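Local atomic coordinates of periplasmic protein (Legionella pneumophila subsp. pneumophila, PDB entry 4FGO), a protein that binds calcium and is probably a periplasmic cysteine protease of the bacterial transglutaminase-like family. Residues 70-75 with 182-187; 89-94 with 107-112. One frame throughout, in Å; residues are numbered along the deposited sequence.

Interaction 1: residues 70-75 with 182-187. With CA (calcium ion), chain B.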
loop_
_atom_site.group_PDB
_atom_site.type_symbol
_atom_site.label_atom_id
_atom_site.label_comp_id
_atom_site.label_asym_id
_atom_site.label_seq_id
_atom_site.Cartn_x
_atom_site.Cartn_y
_atom_site.Cartn_z
ATOM N N ASP A 70 7.313 -13.932 3.200
ATOM C CA ASP A 70 6.422 -14.435 2.158
ATOM C C ASP A 70 4.917 -14.238 2.455
ATOM O O ASP A 70 4.053 -14.886 1.855
ATOM C CB ASP A 70 6.767 -15.892 1.875
ATOM C CG ASP A 70 8.187 -16.040 1.313
ATOM O OD1 ASP A 70 8.911 -16.980 1.713
ATOM O OD2 ASP A 70 8.583 -15.190 0.476
ATOM N N TYR A 71 4.613 -13.331 3.376
ATOM C CA TYR A 71 3.261 -13.229 3.915
ATOM C C TYR A 71 2.659 -11.831 3.857
ATOM O O TYR A 71 2.979 -10.994 4.663
ATOM C CB TYR A 71 3.282 -13.674 5.368
ATOM C CG TYR A 71 1.966 -13.534 6.101
ATOM C CD1 TYR A 71 1.759 -12.498 7.015
ATOM C CD2 TYR A 71 0.946 -14.458 5.917
ATOM C CE1 TYR A 71 0.566 -12.385 7.708
ATOM C CE2 TYR A 71 -0.250 -14.354 6.606
ATOM C CZ TYR A 71 -0.436 -13.318 7.501
ATOM O OH TYR A 71 -1.626 -13.220 8.185
ATOM N N TRP A 72 1.740 -11.583 2.942
ATOM C CA TRP A 72 1.115 -10.260 2.863
ATOM C C TRP A 72 0.213 -9.965 4.088
ATOM O O TRP A 72 -0.851 -10.568 4.233
ATOM C CB TRP A 72 0.320 -10.181 1.561
ATOM C CG TRP A 72 1.190 -10.189 0.336
ATOM C CD1 TRP A 72 2.553 -10.038 0.295
ATOM C CD2 TRP A 72 0.764 -10.343 -1.029
ATOM N NE1 TRP A 72 2.999 -10.100 -1.005
ATOM C CE2 TRP A 72 1.928 -10.288 -1.837
ATOM C CE3 TRP A 72 -0.480 -10.532 -1.646
ATOM C CZ2 TRP A 72 1.881 -10.409 -3.229
ATOM C CZ3 TRP A 72 -0.525 -10.650 -3.034
ATOM C CH2 TRP A 72 0.650 -10.591 -3.808
ATOM N N LYS A 73 0.644 -9.073 4.983
ATOM C CA LYS A 73 -0.199 -8.702 6.130
ATOM C C LYS A 73 -1.483 -8.010 5.668
ATOM O O LYS A 73 -1.432 -7.105 4.831
ATOM C CB LYS A 73 0.527 -7.749 7.080
ATOM C CG LYS A 73 1.315 -8.391 8.191
ATOM C CD LYS A 73 1.537 -7.383 9.300
ATOM C CE LYS A 73 2.879 -7.567 9.977
ATOM N NZ LYS A 73 3.947 -7.788 8.970
ATOM N N SER A 74 -2.627 -8.412 6.221
ATOM C CA SER A 74 -3.862 -7.661 5.988
ATOM C C SER A 74 -3.735 -6.331 6.713
ATOM O O SER A 74 -2.943 -6.221 7.652
ATOM C CB SER A 74 -5.098 -8.437 6.477
ATOM O OG SER A 74 -5.227 -8.417 7.891
ATOM N N PRO A 75 -4.501 -5.311 6.278
ATOM C CA PRO A 75 -4.425 -4.017 6.954
ATOM C C PRO A 75 -4.744 -4.146 8.434
ATOM O O PRO A 75 -4.011 -3.588 9.252
ATOM C CB PRO A 75 -5.498 -3.190 6.238
ATOM C CG PRO A 75 -5.521 -3.751 4.864
ATOM C CD PRO A 75 -5.332 -5.239 5.061
ATOM N N LEU A 182 -3.572 -12.429 -9.110
ATOM C CA LEU A 182 -2.794 -13.527 -8.545
ATOM C C LEU A 182 -3.628 -14.356 -7.588
ATOM O O LEU A 182 -4.605 -13.873 -7.028
ATOM C CB LEU A 182 -1.587 -12.968 -7.803
ATOM C CG LEU A 182 -0.665 -12.146 -8.706
ATOM C CD1 LEU A 182 0.246 -11.218 -7.901
ATOM C CD2 LEU A 182 0.147 -13.079 -9.631
ATOM N N GLY A 183 -3.243 -15.607 -7.387
ATOM C CA GLY A 183 -3.921 -16.428 -6.404
ATOM C C GLY A 183 -3.634 -15.913 -5.005
ATOM O O GLY A 183 -4.463 -16.020 -4.109
ATOM N N LYS A 184 -2.441 -15.351 -4.831
ATOM C CA LYS A 184 -1.988 -14.842 -3.544
ATOM C C LYS A 184 -2.809 -13.604 -3.121
ATOM O O LYS A 184 -3.037 -13.359 -1.935
ATOM C CB LYS A 184 -0.508 -14.481 -3.641
ATOM C CG LYS A 184 0.247 -14.580 -2.334
ATOM C CD LYS A 184 1.627 -13.918 -2.436
ATOM C CE LYS A 184 2.475 -14.229 -1.200
ATOM N NZ LYS A 184 3.778 -13.504 -1.184
ATOM N N TRP A 185 -3.243 -12.825 -4.103
ATOM C CA TRP A 185 -4.139 -11.701 -3.851
ATOM C C TRP A 185 -5.495 -12.192 -3.362
ATOM O O TRP A 185 -6.047 -11.669 -2.387
ATOM C CB TRP A 185 -4.323 -10.867 -5.118
ATOM C CG TRP A 185 -5.186 -9.684 -4.916
ATOM C CD1 TRP A 185 -6.531 -9.605 -5.118
ATOM C CD2 TRP A 185 -4.771 -8.394 -4.456
ATOM N NE1 TRP A 185 -6.981 -8.344 -4.815
ATOM C CE2 TRP A 185 -5.918 -7.580 -4.407
ATOM C CE3 TRP A 185 -3.539 -7.851 -4.079
ATOM C CZ2 TRP A 185 -5.871 -6.247 -3.992
ATOM C CZ3 TRP A 185 -3.491 -6.532 -3.676
ATOM C CH2 TRP A 185 -4.648 -5.742 -3.640
ATOM N N ASP A 186 -6.034 -13.187 -4.063
ATOM C CA ASP A 186 -7.315 -13.804 -3.719
ATOM C C ASP A 186 -7.329 -14.261 -2.268
ATOM O O ASP A 186 -8.302 -14.037 -1.539
ATOM C CB ASP A 186 -7.580 -15.023 -4.618
ATOM C CG ASP A 186 -7.937 -14.644 -6.051
ATOM O OD1 ASP A 186 -8.209 -13.446 -6.323
ATOM O OD2 ASP A 186 -7.963 -15.560 -6.905
ATOM N N ALA A 187 -6.242 -14.916 -1.864
ATOM C CA ALA A 187 -6.123 -15.462 -0.519
ATOM C C ALA A 187 -6.104 -14.347 0.519
ATOM O O ALA A 187 -6.725 -14.469 1.575
ATOM C CB ALA A 187 -4.874 -16.360 -0.398
HETATM CA CA CA B . 5.058 -9.265 4.540
#

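Interaction 2: residues 89-94 with 107-112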
loop_
_atom_site.group_PDB
_atom_site.type_symbol
_atom_site.label_atom_id
_atom_site.label_comp_id
_atom_site.label_asym_id
_atom_site.label_seq_id
_atom_site.Cartn_x
_atom_site.Cartn_y
_atom_site.Cartn_z
ATOM N N PHE A 89 3.505 -2.526 3.917
ATOM C CA PHE A 89 3.297 -1.081 3.822
ATOM C C PHE A 89 2.498 -0.718 2.570
ATOM O O PHE A 89 1.519 0.019 2.652
ATOM C CB PHE A 89 4.635 -0.330 3.812
ATOM C CG PHE A 89 5.169 -0.006 5.175
ATOM C CD1 PHE A 89 5.478 -1.014 6.085
ATOM C CD2 PHE A 89 5.381 1.320 5.552
ATOM C CE1 PHE A 89 5.971 -0.703 7.341
ATOM C CE2 PHE A 89 5.889 1.634 6.800
ATOM C CZ PHE A 89 6.184 0.629 7.701
ATOM N N ALA A 90 2.921 -1.240 1.418
ATOM C CA ALA A 90 2.238 -0.951 0.160
ATOM C C ALA A 90 0.783 -1.417 0.206
ATOM O O ALA A 90 -0.102 -0.770 -0.367
ATOM C CB ALA A 90 2.965 -1.597 -1.019
ATOM N N ILE A 91 0.547 -2.539 0.885
ATOM C CA ILE A 91 -0.788 -3.113 0.980
ATOM C C ILE A 91 -1.792 -2.229 1.751
ATOM O O ILE A 91 -2.877 -1.947 1.249
ATOM C CB ILE A 91 -0.747 -4.554 1.548
ATOM C CG1 ILE A 91 -0.321 -5.525 0.449
ATOM C CG2 ILE A 91 -2.113 -4.963 2.091
ATOM C CD1 ILE A 91 0.141 -6.851 0.967
ATOM N N ILE A 92 -1.445 -1.795 2.955
ATOM C CA ILE A 92 -2.400 -1.002 3.735
ATOM C C ILE A 92 -2.600 0.386 3.112
ATOM O O ILE A 92 -3.706 0.931 3.129
ATOM C CB ILE A 92 -2.025 -0.904 5.228
ATOM C CG1 ILE A 92 -3.161 -0.231 6.014
ATOM C CG2 ILE A 92 -0.682 -0.189 5.417
ATOM C CD1 ILE A 92 -3.186 -0.544 7.480
ATOM N N LYS A 93 -1.542 0.943 2.533
ATOM C CA LYS A 93 -1.677 2.215 1.828
ATOM C C LYS A 93 -2.667 2.044 0.687
ATOM O O LYS A 93 -3.530 2.896 0.485
ATOM C CB LYS A 93 -0.335 2.717 1.289
ATOM C CG LYS A 93 0.693 3.015 2.356
ATOM C CD LYS A 93 1.962 3.571 1.751
ATOM C CE LYS A 93 3.025 3.774 2.810
ATOM N NZ LYS A 93 4.304 4.284 2.246
ATOM N N TYR A 94 -2.553 0.923 -0.027
ATOM C CA TYR A 94 -3.458 0.616 -1.132
ATOM C C TYR A 94 -4.904 0.642 -0.664
ATOM O O TYR A 94 -5.729 1.372 -1.213
ATOM C CB TYR A 94 -3.129 -0.749 -1.770
ATOM C CG TYR A 94 -4.153 -1.234 -2.789
ATOM C CD1 TYR A 94 -4.026 -0.913 -4.133
ATOM C CD2 TYR A 94 -5.257 -2.009 -2.400
ATOM C CE1 TYR A 94 -4.964 -1.347 -5.066
ATOM C CE2 TYR A 94 -6.206 -2.438 -3.330
ATOM C CZ TYR A 94 -6.048 -2.106 -4.662
ATOM O OH TYR A 94 -6.964 -2.535 -5.606
ATOM N N LEU A 107 -4.358 2.369 -8.743
ATOM C CA LEU A 107 -3.379 1.929 -7.756
ATOM C C LEU A 107 -2.881 0.514 -8.050
ATOM O O LEU A 107 -3.685 -0.395 -8.262
ATOM C CB LEU A 107 -4.001 1.960 -6.362
ATOM C CG LEU A 107 -4.356 3.364 -5.869
ATOM C CD1 LEU A 107 -5.280 3.285 -4.678
ATOM C CD2 LEU A 107 -3.091 4.089 -5.512
ATOM N N ARG A 108 -1.558 0.344 -8.059
ATOM C CA ARG A 108 -0.923 -0.970 -8.254
ATOM C C ARG A 108 0.205 -1.204 -7.263
ATOM O O ARG A 108 0.973 -0.302 -6.969
ATOM C CB ARG A 108 -0.343 -1.102 -9.665
ATOM C CG ARG A 108 -1.385 -1.117 -10.738
ATOM C CD ARG A 108 -0.825 -1.280 -12.131
ATOM N NE ARG A 108 -1.898 -0.947 -13.066
ATOM C CZ ARG A 108 -1.736 -0.672 -14.355
ATOM N NH1 ARG A 108 -0.524 -0.692 -14.905
ATOM N NH2 ARG A 108 -2.802 -0.368 -15.091
ATOM N N ILE A 109 0.307 -2.425 -6.762
ATOM C CA ILE A 109 1.419 -2.786 -5.908
ATOM C C ILE A 109 2.555 -3.216 -6.838
ATOM O O ILE A 109 2.341 -4.027 -7.719
ATOM C CB ILE A 109 1.008 -3.929 -4.978
ATOM C CG1 ILE A 109 -0.269 -3.532 -4.211
ATOM C CG2 ILE A 109 2.146 -4.290 -4.056
ATOM C CD1 ILE A 109 -0.100 -3.407 -2.741
ATOM N N THR A 110 3.740 -2.646 -6.654
ATOM C CA THR A 110 4.825 -2.807 -7.617
ATOM C C THR A 110 6.027 -3.500 -6.986
ATOM O O THR A 110 6.510 -3.105 -5.932
ATOM C CB THR A 110 5.299 -1.435 -8.185
ATOM O OG1 THR A 110 4.241 -0.830 -8.943
ATOM C CG2 THR A 110 6.512 -1.615 -9.091
ATOM N N TYR A 111 6.503 -4.536 -7.659
ATOM C CA TYR A 111 7.713 -5.238 -7.268
ATOM C C TYR A 111 8.864 -4.674 -8.104
ATOM O O TYR A 111 8.872 -4.802 -9.329
ATOM C CB TYR A 111 7.512 -6.738 -7.524
ATOM C CG TYR A 111 8.723 -7.618 -7.231
ATOM C CD1 TYR A 111 8.697 -8.569 -6.216
ATOM C CD2 TYR A 111 9.883 -7.511 -7.989
ATOM C CE1 TYR A 111 9.808 -9.374 -5.957
ATOM C CE2 TYR A 111 10.994 -8.286 -7.730
ATOM C CZ TYR A 111 10.955 -9.228 -6.725
ATOM O OH TYR A 111 12.080 -10.013 -6.506
ATOM N N ALA A 112 9.843 -4.065 -7.454
ATOM C CA ALA A 112 10.922 -3.417 -8.198
ATOM C C ALA A 112 12.309 -3.885 -7.774
ATOM O O ALA A 112 12.515 -4.283 -6.629
ATOM C CB ALA A 112 10.811 -1.893 -8.061
#

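Interaction 1: residues 70-75 with 182-187
Lys184 lays its aliphatic chain over one face of the Trp72 indole, and Trp72 and Lys184 together account for most of the 260 Å² buried between the segments. Lys184 CG stands anti to the backbone N (chi1 -152°) and the chain beyond is fully extended, which carries it across the ring from the benzene half to the pyrrole half. Lys184 CD sits 3.6 Å from the centroid of the six-membered ring of Trp72 and 10° off its normal, a CH-pi contact. Farther along, Lys184 NZ reaches a point 3.9 Å from the centroid of the five-membered ring, 27° off the normal, which meets the geometry of a cation-pi interaction. The nearby Trp72 NE1 is also a donor and makes no bond with the ammonium.

Polar contact is slight: Lys184 NZ gives a weak hydrogen bond to the backbone Asp70 O at 3.3 Å. The carboxylate of Asp70 stays farther off, OD2 lying 5.4 Å from Lys184 NZ, too far for a salt bridge, so any attraction between these opposite charges is probably weak.

Apolar contacts gather at the benzene end of the indole. Leu182 CD1 lies near the ring plane, 4.2 Å from Trp72 CH2, while Trp72 CZ3 comes at the edge of the Trp185 ring, 4.2 Å from Trp185 CE3.

Tyr71 binds the calcium ion through its backbone O at 2.7 Å, with Asp69, Asp85 and Asp88 among the other ligands; the loop carrying Trp72 is therefore anchored to the metal. In the fold, the contact joins this loop to the first turn of the C-terminal helix 183-192, whose Arg191 hydrogen-bonds Trp72 O. Phe159 of strand 153-160 and Ile91 of helix 86-99 also pack on Trp72.

Interaction 2: residues 89-94 with 107-112
Ile109 projects from strand 107-112 toward helix 89-94 and can be followed from its branch point. CB splits into two arms. The short one, CG2, reaches Ala90 CB at 4.1 Å. The other, CG1, stands anti to the carbonyl carbon (chi1 -54°), and chi2 of -115°, off a staggered position, turns CD1 into the helix surface, which suggests some torsional strain. That methyl makes the closest approach of the contact, 3.5 Å from Ala90 O. It also meets Ile91 CG1 at 3.8 Å and, one turn further along the helix, Tyr94 CB at 4.1 Å. A single methyl thus touches three helix residues; the small Ala90 side chain is consistent with the near approach, Ala90 CA lying 6.4 Å from Ile109 CA.

At the other end of the contact, Leu107 meets Tyr94 mainly through its stem and backbone. Leu107 CB lies 3.6 Å from Tyr94 CD1, and Leu107 O approaches the ring edge in plane, 3.6 Å from Tyr94 CE1. The same carbonyl accepts a hydrogen bond from Asn160 ND2 of strand 153-160.

The segment axes run antiparallel at 174°, 8.9 Å apart at closest approach, so helix segment 89-94 runs along strand segment 107-112, consistent with the helix-on-sheet core of papain-like (clan CA) proteins.

All five touching residues are buried. With no hydrogen bonds between the segments, the cohesion probably comes from van der Waals contact and burial of apolar surface, with carbonyl oxygens meeting only carbon across the contact; Ala90 O, beside the Ile109 methyl, is engaged within the helix by Tyr94 N.

In the fold
Helix 86-99 connects the two contacts, whose centres are 12 Å apart. Ile91, part of interaction 2, also reaches interaction 1, its CD1 lying 3.4 Å from Trp72 CB. A second bridge is the edge-to-face pair of Trp185 and Tyr94, with Trp185 CH2 3.7 Å from Tyr94 CE2. Interaction 1 holds a calcium ligand, Tyr71 O, whereas interaction 2 stands back from the metal, the nearest Ile91 side-chain atom about 7 Å from the ion. The calcium-binding loop, the C-terminal helix and the antiparallel sheet are thereby packed about one helix, which also supplies the ligand Asp88.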